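Local coordinates for protein ofchtiv (PDB 6JM7) that probably hydrolyses the beta-1,4 linkages of chitin as a family 18 insect chitinase, captured here in complex with the inhibitor allosamidin, at residues P248-T253 against M343-E348. Residues are numbered along the deposited sequence; the frame is centred on the assembly and turned at random.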
ATOM      1  N   PRO A 248       2.483  -5.838   2.251  1.00  6.68           N
ATOM      2  CA  PRO A 248       1.043  -6.135   2.325  1.00  7.70           C
ATOM      3  C   PRO A 248       0.621  -6.828   3.608  1.00  7.37           C
ATOM      4  O   PRO A 248       1.293  -7.755   4.068  1.00 10.01           O
ATOM      5  CB  PRO A 248       0.833  -7.069   1.130  1.00  8.45           C
ATOM      6  CG  PRO A 248       2.133  -7.871   1.100  1.00  8.53           C
ATOM      7  CD  PRO A 248       3.231  -6.924   1.577  1.00  6.94           C
ATOM      8  N   PHE A 249      -0.519  -6.420   4.164  1.00  6.49           N
ATOM      9  CA  PHE A 249      -1.167  -7.140   5.256  1.00  7.40           C
ATOM     10  C   PHE A 249      -2.330  -7.978   4.745  1.00  9.12           C
ATOM     11  O   PHE A 249      -3.356  -8.116   5.420  1.00  8.66           O
ATOM     12  CB  PHE A 249      -1.662  -6.162   6.322  1.00  7.56           C
ATOM     13  CG  PHE A 249      -0.588  -5.611   7.235  1.00  7.31           C
ATOM     14  CD1 PHE A 249       0.766  -5.710   6.935  1.00  8.54           C
ATOM     15  CD2 PHE A 249      -0.964  -4.975   8.415  1.00  7.84           C
ATOM     16  CE1 PHE A 249       1.719  -5.183   7.812  1.00  9.22           C
ATOM     17  CE2 PHE A 249      -0.024  -4.454   9.285  1.00  8.68           C
ATOM     18  CZ  PHE A 249       1.320  -4.556   8.983  1.00  9.01           C
ATOM     19  N   TYR A 250      -2.200  -8.492   3.532  1.00  7.42           N
ATOM     20  CA  TYR A 250      -3.247  -9.251   2.881  1.00  7.83           C
ATOM     21  C   TYR A 250      -2.557 -10.238   1.968  1.00  9.02           C
ATOM     22  O   TYR A 250      -1.359 -10.136   1.697  1.00 10.33           O
ATOM     23  CB  TYR A 250      -4.188  -8.346   2.077  1.00  8.50           C
ATOM     24  CG  TYR A 250      -3.490  -7.613   0.950  1.00  7.71           C
ATOM     25  CD1 TYR A 250      -2.841  -6.409   1.181  1.00  9.47           C
ATOM     26  CD2 TYR A 250      -3.492  -8.122  -0.350  1.00  9.53           C
ATOM     27  CE1 TYR A 250      -2.205  -5.724   0.157  1.00  8.05           C
ATOM     28  CE2 TYR A 250      -2.856  -7.441  -1.381  1.00 11.46           C
ATOM     29  CZ  TYR A 250      -2.219  -6.246  -1.118  1.00 11.32           C
ATOM     30  OH  TYR A 250      -1.584  -5.570  -2.132  1.00 12.38           O
ATOM     31  N   GLY A 251      -3.334 -11.196   1.484  1.00  7.29           N
ATOM     32  CA  GLY A 251      -2.876 -12.112   0.467  1.00 10.95           C
ATOM     33  C   GLY A 251      -3.822 -12.118  -0.718  1.00  9.74           C
ATOM     34  O   GLY A 251      -4.848 -11.431  -0.728  1.00  8.62           O
ATOM     35  N   ARG A 252      -3.448 -12.904  -1.718  1.00  8.64           N
ATOM     36  CA  ARG A 252      -4.256 -13.027  -2.919  1.00  7.78           C
ATOM     37  C   ARG A 252      -4.529 -14.495  -3.189  1.00  8.35           C
ATOM     38  O   ARG A 252      -3.699 -15.362  -2.901  1.00  8.45           O
ATOM     39  CB  ARG A 252      -3.591 -12.332  -4.119  1.00  6.79           C
ATOM     40  CG  ARG A 252      -3.457 -10.828  -3.893  1.00  9.40           C
ATOM     41  CD  ARG A 252      -3.135 -10.066  -5.170  1.00  9.74           C
ATOM     42  NE  ARG A 252      -3.456  -8.649  -4.991  1.00 10.82           N
ATOM     43  CZ  ARG A 252      -4.683  -8.141  -5.090  1.00 11.98           C
ATOM     44  NH1 ARG A 252      -5.709  -8.921  -5.385  1.00 10.64           N
ATOM     45  NH2 ARG A 252      -4.883  -6.842  -4.901  1.00 14.61           N
ATOM     46  N   THR A 253      -5.707 -14.770  -3.741  1.00  7.91           N
ATOM     47  CA  THR A 253      -6.212 -16.132  -3.788  1.00  9.50           C
ATOM     48  C   THR A 253      -6.565 -16.506  -5.219  1.00  9.64           C
ATOM     49  O   THR A 253      -6.993 -15.666  -6.016  1.00  9.75           O
ATOM     50  CB  THR A 253      -7.446 -16.324  -2.888  1.00 10.24           C
ATOM     51  OG1 THR A 253      -8.584 -15.710  -3.498  1.00 10.11           O
ATOM     52  CG2 THR A 253      -7.236 -15.725  -1.494  1.00  8.96           C
ATOM     53  N   MET A 343       6.005   1.014   4.535  1.00  7.54           N
ATOM     54  CA  MET A 343       4.614   1.404   4.352  1.00  8.28           C
ATOM     55  C   MET A 343       3.784   0.131   4.287  1.00  9.60           C
ATOM     56  O   MET A 343       4.233  -0.873   3.735  1.00 10.38           O
ATOM     57  CB  MET A 343       4.444   2.223   3.060  1.00 10.31           C
ATOM     58  CG  MET A 343       3.047   2.230   2.469  1.00 21.88           C
ATOM     59  SD  MET A 343       3.061   3.088   0.878  1.00 32.27           S
ATOM     60  CE  MET A 343       3.396   1.738  -0.248  1.00 14.41           C
ATOM     61  N   LEU A 344       2.597   0.142   4.884  1.00  9.03           N
ATOM     62  CA  LEU A 344       1.773  -1.058   4.880  1.00  7.22           C
ATOM     63  C   LEU A 344       0.374  -0.768   4.364  1.00  7.85           C
ATOM     64  O   LEU A 344      -0.252   0.230   4.742  1.00  9.28           O
ATOM     65  CB  LEU A 344       1.703  -1.673   6.271  1.00  8.61           C
ATOM     66  CG  LEU A 344       1.357  -0.655   7.351  1.00  9.30           C
ATOM     67  CD1 LEU A 344      -0.130  -0.665   7.674  1.00 20.10           C
ATOM     68  CD2 LEU A 344       2.204  -0.945   8.564  1.00 17.46           C
ATOM     69  N   TRP A 345      -0.099  -1.641   3.482  1.00  8.51           N
ATOM     70  CA  TRP A 345      -1.504  -1.716   3.111  1.00  7.22           C
ATOM     71  C   TRP A 345      -2.047  -3.033   3.637  1.00  7.48           C
ATOM     72  O   TRP A 345      -1.681  -4.092   3.121  1.00  7.25           O
ATOM     73  CB  TRP A 345      -1.711  -1.655   1.596  1.00  7.81           C
ATOM     74  CG  TRP A 345      -3.166  -1.586   1.338  1.00 10.04           C
ATOM     75  CD1 TRP A 345      -4.040  -2.634   1.257  1.00 10.41           C
ATOM     76  CD2 TRP A 345      -3.955  -0.395   1.247  1.00 10.99           C
ATOM     77  NE1 TRP A 345      -5.322  -2.162   1.093  1.00 12.81           N
ATOM     78  CE2 TRP A 345      -5.293  -0.793   1.082  1.00 13.71           C
ATOM     79  CE3 TRP A 345      -3.652   0.968   1.280  1.00 12.96           C
ATOM     80  CZ2 TRP A 345      -6.329   0.126   0.936  1.00 16.78           C
ATOM     81  CZ3 TRP A 345      -4.672   1.875   1.137  1.00 13.89           C
ATOM     82  CH2 TRP A 345      -5.999   1.453   0.967  1.00 15.04           C
ATOM     83  N   SER A 346      -2.932  -2.994   4.633  1.00  8.18           N
ATOM     84  CA  SER A 346      -3.386  -1.816   5.357  1.00  8.67           C
ATOM     85  C   SER A 346      -3.626  -2.278   6.804  1.00  7.88           C
ATOM     86  O   SER A 346      -3.698  -3.484   7.069  1.00  9.06           O
ATOM     87  CB  SER A 346      -4.656  -1.235   4.731  1.00  8.88           C
ATOM     88  OG  SER A 346      -5.620  -2.258   4.554  1.00 10.78           O
ATOM     89  N   ILE A 347      -3.727  -1.328   7.737  1.00  6.92           N
ATOM     90  CA  ILE A 347      -3.684  -1.689   9.154  1.00  7.73           C
ATOM     91  C   ILE A 347      -4.884  -2.544   9.554  1.00 10.28           C
ATOM     92  O   ILE A 347      -4.766  -3.422  10.417  1.00  9.26           O
ATOM     93  CB  ILE A 347      -3.561  -0.411  10.017  1.00  8.88           C
ATOM     94  CG1 ILE A 347      -3.218  -0.772  11.468  1.00 10.29           C
ATOM     95  CG2 ILE A 347      -4.814   0.468   9.929  1.00  9.96           C
ATOM     96  CD1 ILE A 347      -2.875   0.439  12.363  1.00 12.42           C
ATOM     97  N   GLU A 348      -6.035  -2.348   8.908  1.00  7.91           N
ATOM     98  CA  GLU A 348      -7.257  -3.026   9.319  1.00  7.10           C
ATOM     99  C   GLU A 348      -7.274  -4.510   8.974  1.00  9.81           C
ATOM    100  O   GLU A 348      -8.223  -5.189   9.385  1.00  9.52           O
ATOM    101  CB  GLU A 348      -8.482  -2.328   8.708  1.00  7.55           C
ATOM    102  CG  GLU A 348      -8.569  -2.467   7.190  1.00  8.61           C
ATOM    103  CD  GLU A 348      -7.891  -1.345   6.432  1.00  9.43           C
ATOM    104  OE1 GLU A 348      -7.136  -0.550   7.039  1.00  9.83           O
ATOM    105  OE2 GLU A 348      -8.087  -1.266   5.203  1.00 12.44           O
TER
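A single, nearly straight backbone hydrogen bond ties Phe249 to Trp345: Phe249 N gives its hydrogen to Trp345 O at 2.8 Å, arriving from above the carbonyl plane. The same oxygen serves several neighbours, since Pro248 CA makes a CA-H...O contact with it at 3.5 Å and the edge of the Tyr250 ring abuts it, Tyr250 CD1 lying 3.2 Å from Trp345 O. Pro248 and Trp345 form a parallel bridge between strands 243-256 and 341-345, the last two of the (beta/alpha)8 barrel characteristic of glycoside hydrolase family 18, and illustrate how neighbouring barrel strands can be joined by backbone bonding with side chains packed on two faces. The peptide between Trp345 and Ser346 is cis, and Trp345, ending its strand, turns its indole to the face shared with Pro248, the inner side of the barrel, near the end where family 18 enzymes bind substrate. The aromatic contact there is oblique: Tyr250 CE1 approaches the indole edge, 3.8 Å from Trp345 CD1, the planes of the tyrosine ring and five-membered indole ring at 85°. Tyr250 OH is hydrogen-bonded to Asp194, and Tyr283 stacks on the tyrosine ring.

On the opposite side of strand 341-345 from the indole, Leu344 CB sits over one face of Phe249, 4.1 Å from the ring centroid. With CG anti to its carbonyl carbon (chi1 -77°), the Phe249 ring lies beside Leu344 and also packs on Leu363 and Ile367 of helix 362-373.

Just past the strand, Ser346 OG donates to Glu348 OE2 at 2.7 Å.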